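Local coordinates for uncharacterized protein (Legionella longbeachae NSW150, PDB 4JZA) that probably removes the 3-phosphate from phosphatidylinositol 3-phosphate, acting as a bacterial phosphoinositide phosphatase on lipids of the host, at residues Tyr670-Pro673 with Glu674-Leu678; Arg104-Ala107 with Lys108-Leu112; Trp117-Glu121 with Ile122-Val126; Leu678-Leu681 with Val682-Leu686. All blocks are in the same frame, centred on the assembly; numbering follows the deposited sequence.

In the fold
Contacts 1 and 4 follow one another on helix 676-702, share L678 and have centres about 12 Å apart. Contact 2, in helix 95-116, lies with its centre about 11 Å from that of contact 1; the two are joined by a probable hydrogen bond of 2.7 Å from L672 N to E111 OE2. L112 of contact 2 also packs on L681 of contact 4. Contact 3 begins the next helix, 122-140, where I122, A125 and V126 meet I110; its nearest atoms stay about 10 Å from contact 4. The CX5R signature that follows strand 545-549, probably the catalytic loop, belongs to none of the four.

Contact 1: Tyr670-Pro673 with Glu674-Leu678; sequences YLLP and EKKLL
L672 places CG beside its own backbone N (chi1 -73°), while K676 and L677 both turn CG anti to theirs (chi1 171° for K676), and the leucine side chain is thereby brought against the first turn of helix 676-702. The chain reaches that helix through a beta-turn, P673 to K676, with K675 at the N-cap position. L672 divides its two methyls between neighbouring residues: CD1 meets L677 CD1 at 4.1 Å, and CD2 rests on the aliphatic chain of K676, 4.1 Å from CD. In both pairs the side chains cross at about a right angle. P673 instead runs alongside K676, pointing the same way, with its ring CD 4.1 Å from K676 CD. The extended lysine is thus lined by leucine and proline over its methylenes, and the side chain also touches E754 and Q758 of helix 748-761.

The turn is closed by K676 N, which donates to P673 O at 3.2 Å along a nearly straight N-H...O line (166°), although the nitrogen stands above the carbonyl plane. Upstream, the ring of Y670 lies on helix 95-116, touching K100 and R104 and sending its hydroxyl to E103. The loop is therefore held to one helix just before it starts another. At the start of that second helix a water takes part as well: it donates to P673 O at 2.8 Å and accepts a weak bond of 3.3 Å from L677 N.

Contact 2: Arg104-Ala107 with Lys108-Leu112; sequences RFTA and KLIEL
F105 and L109 pack one turn apart on the buried side of helix 95-116, a regular alpha-helix in which residues i and i+4 meet. L109 CG sits over one face of the phenyl ring, off its centre, while CD1 comes to the CE2-CZ rim, 3.8 Å from F105 CE2. The ring gets there by swinging CG anti to the backbone N (chi1 166°). T106 does likewise with its methyl, and CG2 touches I110 CD1 at 3.6 Å. Its hydroxyl turns back to L102 O. Helices 41-62, 74-87 and 122-140 enclose this side: V49 meets F105, V81 and L129 meet L109.

The other side is looser. R104 is exposed, and its guanidinium turns to E101 in a salt bridge. K108 stretches out, partly exposed, past Y80 and C84; toward R104 it offers little but CG, 3.6 Å from R104 O.

Four backbone bonds run beneath both sides, K108 N to R104 O through E111 N to A107 O. Of these, I110 N to T106 O spans 3.0 Å with an N-H...O angle of 163°.

Contact 3: Trp117-Glu121 with Ile122-Val126; sequences WGCSE and IKEAV
The carboxylate of E124 is gripped chiefly through one oxygen. OE2 accepts a hydrogen bond from S120 OG at 3.0 Å on its syn lone pair, the side facing the other oxygen, and also receives a weak bond of 3.4 Å from E121 N. OE1 lies instead against C119, 3.9 Å from its CB. The carboxylate is thus set between the serine and the cysteine; two donors, one weak, converge on OE2 and probably limit the group's rotation. The second flat group, the W117 indole, takes no part in the turn and packs elsewhere: Y63 meets it with ring planes almost parallel, F65 meets it edge-to-face, and F56, L59 and I60 of helix 41-62 pack around it.

E124 reaches back because CG stands beside its backbone N (chi1 -53°) and the chain beyond is extended. In the same turn E124 N donates to E121 O at 3.2 Å, with the nitrogen above the carbonyl plane. These bonds tie the loop to the first turn of helix 122-140. They lie in a helix-loop-helix connection whose other end, at G118, is a Schellman motif closing helix 95-116 with positive phi.

C119 SG packs on A125 CB at 4.0 Å, and A125 also meets I113 of the preceding helix. On the outer side E121 crosses K123, its OE1 3.7 Å from the lysine CD. The charged ends do not meet: K123 NZ makes a salt bridge to E127 instead.

Contact 4: Leu678-Leu681 with Val682-Leu686; sequences LCRL and VARQL
L678 and V682 are joined twice, by backbone and by side chain. The backbone bonds form an unbroken run of four, each from the N-H of one residue to the carbonyl four places earlier, beginning with V682 N to L678 O. Q685 N to L681 O is short at 2.9 Å and nearly straight, with an N-H...O angle of 169°. R684 N to R680 O is longer, 3.2 Å, and the most bent of the four at 138°.

Apolar contact is confined to the buried side. L678 and V682 lie side by side and point the same way, L678 CD1 approaching V682 CG2 at 4.1 Å. V682 packs on L757 and A683 on I750 of helix 748-761. L681 faces L77 and Y80 of helix 74-87.

Charge gathers on the partly exposed side. R680 and R684 run alongside each other, their guanidinium planes 50° apart, and R684 NH1 lies 3.5 Å from R680 CD. Two like charges are close here, R680 NE to R684 NH1 at 3.9 Å; a long, weak ion pair of R680 with E754, and another of R684 with E83, may ease the repulsion.

Beyond the side that L681 turns to helix 74-87, helix 676-702 packs with helices 748-761 and 794-817 in the helical C-terminal region of this phosphatase family.

Contact 1: Tyr670-Pro673 with Glu674-Leu678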
loop_
_atom_site.group_PDB
_atom_site.type_symbol
_atom_site.label_atom_id
_atom_site.label_comp_id
_atom_site.label_asym_id
_atom_site.label_seq_id
_atom_site.Cartn_x
_atom_site.Cartn_y
_atom_site.Cartn_z
ATOM N N TYR A 670 6.311 -17.014 12.872
ATOM C CA TYR A 670 6.448 -15.943 13.903
ATOM C C TYR A 670 5.274 -15.841 14.886
ATOM O O TYR A 670 5.459 -15.469 16.037
ATOM C CB TYR A 670 6.653 -14.526 13.288
ATOM C CG TYR A 670 8.037 -14.267 12.725
ATOM C CD1 TYR A 670 9.151 -14.167 13.576
ATOM C CD2 TYR A 670 8.234 -14.112 11.351
ATOM C CE1 TYR A 670 10.422 -13.960 13.063
ATOM C CE2 TYR A 670 9.487 -13.881 10.837
ATOM C CZ TYR A 670 10.578 -13.811 11.691
ATOM O OH TYR A 670 11.839 -13.599 11.191
ATOM N N LEU A 671 4.067 -16.108 14.419
ATOM C CA LEU A 671 2.864 -15.925 15.254
ATOM C C LEU A 671 2.924 -16.746 16.566
ATOM O O LEU A 671 3.477 -17.851 16.603
ATOM C CB LEU A 671 1.623 -16.273 14.431
ATOM C CG LEU A 671 1.544 -15.511 13.085
ATOM C CD1 LEU A 671 0.409 -16.044 12.217
ATOM C CD2 LEU A 671 1.379 -14.022 13.334
ATOM N N LEU A 672 2.423 -16.162 17.654
ATOM C CA LEU A 672 2.346 -16.855 18.934
ATOM C C LEU A 672 1.205 -17.877 18.851
ATOM O O LEU A 672 0.233 -17.643 18.121
ATOM C CB LEU A 672 2.097 -15.863 20.090
ATOM C CG LEU A 672 3.275 -14.967 20.500
ATOM C CD1 LEU A 672 2.791 -13.603 20.974
ATOM C CD2 LEU A 672 4.165 -15.594 21.559
ATOM N N PRO A 673 1.309 -19.005 19.594
ATOM C CA PRO A 673 0.286 -20.097 19.670
ATOM C C PRO A 673 -1.202 -19.720 20.011
ATOM O O PRO A 673 -1.487 -18.555 20.312
ATOM C CB PRO A 673 0.863 -21.025 20.774
ATOM C CG PRO A 673 2.328 -20.726 20.857
ATOM C CD PRO A 673 2.465 -19.277 20.490
ATOM N N GLU A 674 -2.094 -20.722 20.077
ATOM C CA GLU A 674 -3.585 -20.525 20.019
ATOM C C GLU A 674 -4.135 -19.296 20.763
ATOM O O GLU A 674 -4.704 -18.411 20.114
ATOM C CB GLU A 674 -4.402 -21.787 20.427
ATOM C CG GLU A 674 -3.879 -23.094 19.830
ATOM C CD GLU A 674 -4.923 -24.203 19.683
ATOM O OE1 GLU A 674 -5.975 -24.011 19.057
ATOM O OE2 GLU A 674 -4.678 -25.320 20.160
ATOM N N LYS A 675 -3.967 -19.210 22.084
ATOM C CA LYS A 675 -4.490 -18.053 22.778
ATOM C C LYS A 675 -3.437 -17.264 23.523
ATOM O O LYS A 675 -3.743 -16.449 24.360
ATOM C CB LYS A 675 -5.526 -18.533 23.743
ATOM C CG LYS A 675 -6.770 -19.063 23.070
ATOM C CD LYS A 675 -7.753 -17.963 22.704
ATOM C CE LYS A 675 -9.174 -18.543 22.666
ATOM N NZ LYS A 675 -10.239 -17.568 22.266
ATOM N N LYS A 676 -2.183 -17.494 23.217
ATOM C CA LYS A 676 -1.130 -17.045 24.093
ATOM C C LYS A 676 -1.061 -15.532 24.225
ATOM O O LYS A 676 -0.684 -15.023 25.280
ATOM C CB LYS A 676 0.201 -17.604 23.604
ATOM C CG LYS A 676 1.436 -17.043 24.319
ATOM C CD LYS A 676 2.588 -18.050 24.379
ATOM C CE LYS A 676 3.667 -17.620 25.363
ATOM N NZ LYS A 676 4.802 -18.576 25.266
ATOM N N LEU A 677 -1.391 -14.830 23.151
ATOM C CA LEU A 677 -1.246 -13.381 23.074
ATOM C C LEU A 677 -2.340 -12.691 23.883
ATOM O O LEU A 677 -2.069 -11.752 24.658
ATOM C CB LEU A 677 -1.268 -12.899 21.588
ATOM C CG LEU A 677 -1.280 -11.373 21.337
ATOM C CD1 LEU A 677 0.013 -10.658 21.765
ATOM C CD2 LEU A 677 -1.616 -11.060 19.897
ATOM N N LEU A 678 -3.572 -13.157 23.677
ATOM C CA LEU A 678 -4.746 -12.713 24.427
ATOM C C LEU A 678 -4.533 -12.845 25.926
ATOM O O LEU A 678 -4.872 -11.945 26.654
ATOM C CB LEU A 678 -5.965 -13.525 24.019
ATOM C CG LEU A 678 -7.256 -13.190 24.777
ATOM C CD1 LEU A 678 -7.755 -11.808 24.511
ATOM C CD2 LEU A 678 -8.367 -14.147 24.452
HETATM O O HOH W 1 -1.821 -15.812 20.019
#

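Contact 2: Arg104-Ala107 with Lys108-Leu112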
loop_
_atom_site.group_PDB
_atom_site.type_symbol
_atom_site.label_atom_id
_atom_site.label_comp_id
_atom_site.label_asym_id
_atom_site.label_seq_id
_atom_site.Cartn_x
_atom_site.Cartn_y
_atom_site.Cartn_z
ATOM N N ARG A 104 10.157 -9.720 12.862
ATOM C CA ARG A 104 9.605 -10.075 14.150
ATOM C C ARG A 104 8.651 -9.020 14.668
ATOM O O ARG A 104 7.614 -9.353 15.189
ATOM C CB ARG A 104 10.713 -10.229 15.189
ATOM C CG ARG A 104 11.442 -11.571 15.196
ATOM C CD ARG A 104 12.322 -11.728 16.446
ATOM N NE ARG A 104 13.065 -13.003 16.417
ATOM C CZ ARG A 104 14.376 -13.136 16.203
ATOM N NH1 ARG A 104 15.147 -12.067 15.999
ATOM N NH2 ARG A 104 14.921 -14.351 16.205
ATOM N N PHE A 105 9.047 -7.756 14.569
ATOM C CA PHE A 105 8.254 -6.634 15.061
ATOM C C PHE A 105 6.962 -6.515 14.256
ATOM O O PHE A 105 5.869 -6.302 14.807
ATOM C CB PHE A 105 9.080 -5.335 15.022
ATOM C CG PHE A 105 8.264 -4.092 15.200
ATOM C CD1 PHE A 105 8.003 -3.597 16.461
ATOM C CD2 PHE A 105 7.739 -3.413 14.089
ATOM C CE1 PHE A 105 7.232 -2.457 16.619
ATOM C CE2 PHE A 105 6.952 -2.284 14.233
ATOM C CZ PHE A 105 6.686 -1.813 15.505
ATOM N N THR A 106 7.078 -6.715 12.960
ATOM C CA THR A 106 5.926 -6.557 12.111
ATOM C C THR A 106 4.889 -7.672 12.433
ATOM O O THR A 106 3.697 -7.418 12.603
ATOM C CB THR A 106 6.375 -6.525 10.613
ATOM O OG1 THR A 106 7.413 -5.536 10.413
ATOM C CG2 THR A 106 5.209 -6.186 9.728
ATOM N N ALA A 107 5.361 -8.912 12.529
ATOM C CA ALA A 107 4.481 -10.059 12.861
ATOM C C ALA A 107 3.747 -9.855 14.169
ATOM O O ALA A 107 2.603 -10.228 14.275
ATOM C CB ALA A 107 5.279 -11.338 12.948
ATOM N N LYS A 108 4.418 -9.262 15.166
ATOM C CA LYS A 108 3.753 -8.899 16.387
ATOM C C LYS A 108 2.587 -7.979 16.160
ATOM O O LYS A 108 1.575 -8.190 16.761
ATOM C CB LYS A 108 4.700 -8.273 17.375
ATOM C CG LYS A 108 5.531 -9.312 18.106
ATOM C CD LYS A 108 6.333 -8.600 19.178
ATOM C CE LYS A 108 7.351 -9.499 19.850
ATOM N NZ LYS A 108 8.525 -8.698 20.315
ATOM N N LEU A 109 2.714 -6.974 15.305
ATOM C CA LEU A 109 1.609 -6.045 15.068
ATOM C C LEU A 109 0.484 -6.695 14.329
ATOM O O LEU A 109 -0.683 -6.455 14.645
ATOM C CB LEU A 109 2.028 -4.827 14.261
ATOM C CG LEU A 109 3.140 -3.939 14.822
ATOM C CD1 LEU A 109 3.173 -2.671 14.008
ATOM C CD2 LEU A 109 3.004 -3.555 16.264
ATOM N N ILE A 110 0.831 -7.480 13.319
ATOM C CA ILE A 110 -0.168 -8.120 12.462
ATOM C C ILE A 110 -1.051 -9.027 13.315
ATOM O O ILE A 110 -2.262 -9.120 13.127
ATOM C CB ILE A 110 0.577 -8.899 11.353
ATOM C CG1 ILE A 110 1.123 -7.917 10.361
ATOM C CG2 ILE A 110 -0.294 -9.885 10.586
ATOM C CD1 ILE A 110 2.372 -8.474 9.734
ATOM N N GLU A 111 -0.418 -9.694 14.270
ATOM C CA GLU A 111 -1.087 -10.709 15.040
ATOM C C GLU A 111 -2.030 -9.994 16.045
ATOM O O GLU A 111 -3.190 -10.372 16.217
ATOM C CB GLU A 111 -0.021 -11.675 15.617
ATOM C CG GLU A 111 -0.042 -11.953 17.096
ATOM C CD GLU A 111 1.075 -12.901 17.595
ATOM O OE1 GLU A 111 2.261 -12.437 17.772
ATOM O OE2 GLU A 111 0.708 -14.097 17.891
ATOM N N LEU A 112 -1.522 -8.939 16.673
ATOM C CA LEU A 112 -2.322 -8.088 17.532
ATOM C C LEU A 112 -3.527 -7.507 16.799
ATOM O O LEU A 112 -4.616 -7.438 17.342
ATOM C CB LEU A 112 -1.456 -6.972 18.077
ATOM C CG LEU A 112 -2.199 -6.008 18.943
ATOM C CD1 LEU A 112 -2.799 -6.825 20.067
ATOM C CD2 LEU A 112 -1.283 -4.993 19.524
#

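Contact 3: Trp117-Glu121 with Ile122-Val126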
loop_
_atom_site.group_PDB
_atom_site.type_symbol
_atom_site.label_atom_id
_atom_site.label_comp_id
_atom_site.label_asym_id
_atom_site.label_seq_id
_atom_site.Cartn_x
_atom_site.Cartn_y
_atom_site.Cartn_z
ATOM N N TRP A 117 -9.089 -7.031 15.946
ATOM C CA TRP A 117 -10.098 -6.719 14.923
ATOM C C TRP A 117 -10.842 -7.979 14.476
ATOM O O TRP A 117 -11.756 -7.906 13.663
ATOM C CB TRP A 117 -9.468 -5.992 13.709
ATOM C CG TRP A 117 -9.417 -4.484 13.881
ATOM C CD1 TRP A 117 -10.348 -3.576 13.450
ATOM C CD2 TRP A 117 -8.408 -3.734 14.564
ATOM N NE1 TRP A 117 -9.973 -2.305 13.834
ATOM C CE2 TRP A 117 -8.795 -2.383 14.535
ATOM C CE3 TRP A 117 -7.241 -4.081 15.219
ATOM C CZ2 TRP A 117 -8.027 -1.375 15.087
ATOM C CZ3 TRP A 117 -6.496 -3.093 15.797
ATOM C CH2 TRP A 117 -6.883 -1.739 15.717
ATOM N N GLY A 118 -10.447 -9.131 15.009
ATOM C CA GLY A 118 -11.165 -10.373 14.754
ATOM C C GLY A 118 -11.158 -10.762 13.296
ATOM O O GLY A 118 -12.196 -11.070 12.741
ATOM N N CYS A 119 -9.970 -10.770 12.711
ATOM C CA CYS A 119 -9.796 -11.054 11.313
ATOM C C CYS A 119 -9.848 -12.551 11.098
ATOM O O CYS A 119 -9.058 -13.275 11.701
ATOM C CB CYS A 119 -8.430 -10.534 10.847
ATOM S SG CYS A 119 -8.172 -8.715 10.902
ATOM N N SER A 120 -10.731 -13.028 10.220
ATOM C CA SER A 120 -10.781 -14.470 9.907
ATOM C C SER A 120 -9.517 -14.914 9.248
ATOM O O SER A 120 -9.080 -16.009 9.497
ATOM C CB SER A 120 -11.945 -14.844 8.994
ATOM O OG SER A 120 -12.269 -13.732 8.198
ATOM N N GLU A 121 -8.939 -14.067 8.406
ATOM C CA GLU A 121 -7.719 -14.396 7.673
ATOM C C GLU A 121 -6.610 -13.430 8.118
ATOM O O GLU A 121 -6.847 -12.265 8.189
ATOM C CB GLU A 121 -8.008 -14.330 6.157
ATOM C CG GLU A 121 -8.341 -15.672 5.478
ATOM C CD GLU A 121 -7.076 -16.468 5.112
ATOM O OE1 GLU A 121 -6.414 -16.143 4.075
ATOM O OE2 GLU A 121 -6.721 -17.401 5.874
ATOM N N ILE A 122 -5.409 -13.917 8.430
ATOM C CA ILE A 122 -4.274 -13.084 8.822
ATOM C C ILE A 122 -3.909 -12.060 7.725
ATOM O O ILE A 122 -3.397 -10.996 8.015
ATOM C CB ILE A 122 -3.048 -13.976 9.151
ATOM C CG1 ILE A 122 -2.088 -13.283 10.118
ATOM C CG2 ILE A 122 -2.279 -14.342 7.904
ATOM C CD1 ILE A 122 -2.574 -13.387 11.541
ATOM N N LYS A 123 -4.201 -12.358 6.462
ATOM C CA LYS A 123 -3.901 -11.411 5.386
ATOM C C LYS A 123 -4.715 -10.102 5.423
ATOM O O LYS A 123 -4.311 -9.073 4.859
ATOM C CB LYS A 123 -4.034 -12.091 4.006
ATOM C CG LYS A 123 -5.419 -12.038 3.400
ATOM C CD LYS A 123 -5.562 -13.019 2.239
ATOM C CE LYS A 123 -4.858 -12.568 0.962
ATOM N NZ LYS A 123 -5.245 -11.184 0.567
ATOM N N GLU A 124 -5.884 -10.138 6.057
ATOM C CA GLU A 124 -6.676 -8.919 6.199
ATOM C C GLU A 124 -6.012 -8.048 7.229
ATOM O O GLU A 124 -6.086 -6.839 7.152
ATOM C CB GLU A 124 -8.098 -9.143 6.665
ATOM C CG GLU A 124 -8.971 -10.129 5.907
ATOM C CD GLU A 124 -10.165 -10.546 6.793
ATOM O OE1 GLU A 124 -10.567 -9.699 7.650
ATOM O OE2 GLU A 124 -10.669 -11.706 6.691
ATOM N N ALA A 125 -5.367 -8.664 8.199
ATOM C CA ALA A 125 -4.641 -7.890 9.165
ATOM C C ALA A 125 -3.445 -7.222 8.523
ATOM O O ALA A 125 -3.057 -6.127 8.908
ATOM C CB ALA A 125 -4.192 -8.749 10.313
ATOM N N VAL A 126 -2.862 -7.891 7.547
ATOM C CA VAL A 126 -1.725 -7.353 6.847
ATOM C C VAL A 126 -2.184 -6.130 6.087
ATOM O O VAL A 126 -1.573 -5.076 6.184
ATOM C CB VAL A 126 -1.110 -8.436 5.949
ATOM C CG1 VAL A 126 -0.271 -7.830 4.836
ATOM C CG2 VAL A 126 -0.285 -9.400 6.815
#

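Contact 4: Leu678-Leu681 with Val682-Leu686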
loop_
_atom_site.group_PDB
_atom_site.type_symbol
_atom_site.label_atom_id
_atom_site.label_comp_id
_atom_site.label_asym_id
_atom_site.label_seq_id
_atom_site.Cartn_x
_atom_site.Cartn_y
_atom_site.Cartn_z
ATOM N N LEU A 678 -3.572 -13.157 23.677
ATOM C CA LEU A 678 -4.746 -12.713 24.427
ATOM C C LEU A 678 -4.533 -12.845 25.926
ATOM O O LEU A 678 -4.872 -11.945 26.654
ATOM C CB LEU A 678 -5.965 -13.525 24.019
ATOM C CG LEU A 678 -7.256 -13.190 24.777
ATOM C CD1 LEU A 678 -7.755 -11.808 24.511
ATOM C CD2 LEU A 678 -8.367 -14.147 24.452
ATOM N N CYS A 679 -3.978 -13.972 26.363
ATOM C CA CYS A 679 -3.655 -14.187 27.746
ATOM C C CYS A 679 -2.539 -13.250 28.215
ATOM O O CYS A 679 -2.600 -12.728 29.309
ATOM C CB CYS A 679 -3.216 -15.624 28.003
ATOM S SG CYS A 679 -4.470 -16.905 27.683
ATOM N N ARG A 680 -1.504 -13.076 27.413
ATOM C CA ARG A 680 -0.378 -12.210 27.775
ATOM C C ARG A 680 -0.862 -10.793 28.048
ATOM O O ARG A 680 -0.454 -10.184 29.048
ATOM C CB ARG A 680 0.652 -12.182 26.666
ATOM C CG ARG A 680 1.635 -11.031 26.787
ATOM C CD ARG A 680 2.825 -11.217 25.894
ATOM N NE ARG A 680 3.664 -12.273 26.443
ATOM C CZ ARG A 680 4.315 -13.162 25.702
ATOM N NH1 ARG A 680 4.190 -13.169 24.371
ATOM N NH2 ARG A 680 5.048 -14.084 26.301
ATOM N N LEU A 681 -1.751 -10.318 27.172
ATOM C CA LEU A 681 -2.275 -8.976 27.232
ATOM C C LEU A 681 -3.348 -8.826 28.286
ATOM O O LEU A 681 -3.485 -7.754 28.877
ATOM C CB LEU A 681 -2.868 -8.575 25.863
ATOM C CG LEU A 681 -1.900 -8.347 24.685
ATOM C CD1 LEU A 681 -2.620 -7.860 23.424
ATOM C CD2 LEU A 681 -0.799 -7.370 25.073
ATOM N N VAL A 682 -4.146 -9.881 28.521
ATOM C CA VAL A 682 -5.124 -9.842 29.599
ATOM C C VAL A 682 -4.381 -9.719 30.906
ATOM O O VAL A 682 -4.749 -8.934 31.749
ATOM C CB VAL A 682 -6.059 -11.018 29.541
ATOM C CG1 VAL A 682 -6.755 -11.265 30.868
ATOM C CG2 VAL A 682 -7.091 -10.778 28.467
ATOM N N ALA A 683 -3.281 -10.424 31.074
ATOM C CA ALA A 683 -2.567 -10.312 32.328
ATOM C C ALA A 683 -1.961 -8.932 32.490
ATOM O O ALA A 683 -1.821 -8.456 33.603
ATOM C CB ALA A 683 -1.502 -11.369 32.449
ATOM N N ARG A 684 -1.547 -8.323 31.398
ATOM C CA ARG A 684 -0.903 -7.021 31.482
ATOM C C ARG A 684 -1.960 -5.957 31.786
ATOM O O ARG A 684 -1.736 -5.085 32.620
ATOM C CB ARG A 684 -0.055 -6.708 30.230
ATOM C CG ARG A 684 1.441 -6.879 30.493
ATOM C CD ARG A 684 2.162 -7.796 29.511
ATOM N NE ARG A 684 2.875 -7.007 28.516
ATOM C CZ ARG A 684 3.876 -7.457 27.772
ATOM N NH1 ARG A 684 4.306 -8.715 27.868
ATOM N NH2 ARG A 684 4.442 -6.631 26.913
ATOM N N GLN A 685 -3.123 -6.073 31.170
ATOM C CA GLN A 685 -4.236 -5.213 31.540
ATOM C C GLN A 685 -4.700 -5.373 33.018
ATOM O O GLN A 685 -5.020 -4.391 33.656
ATOM C CB GLN A 685 -5.408 -5.422 30.594
ATOM C CG GLN A 685 -6.526 -4.457 30.794
ATOM C CD GLN A 685 -7.506 -4.468 29.642
ATOM O OE1 GLN A 685 -8.649 -4.535 29.836
ATOM N NE2 GLN A 685 -7.080 -4.538 28.498
ATOM N N LEU A 686 -4.695 -6.584 33.567
ATOM C CA LEU A 686 -4.944 -6.757 34.999
ATOM C C LEU A 686 -3.943 -5.967 35.855
ATOM O O LEU A 686 -4.299 -5.331 36.843
ATOM C CB LEU A 686 -4.901 -8.241 35.368
ATOM C CG LEU A 686 -6.219 -8.907 34.983
ATOM C CD1 LEU A 686 -6.119 -10.417 34.856
ATOM C CD2 LEU A 686 -7.330 -8.550 35.961
#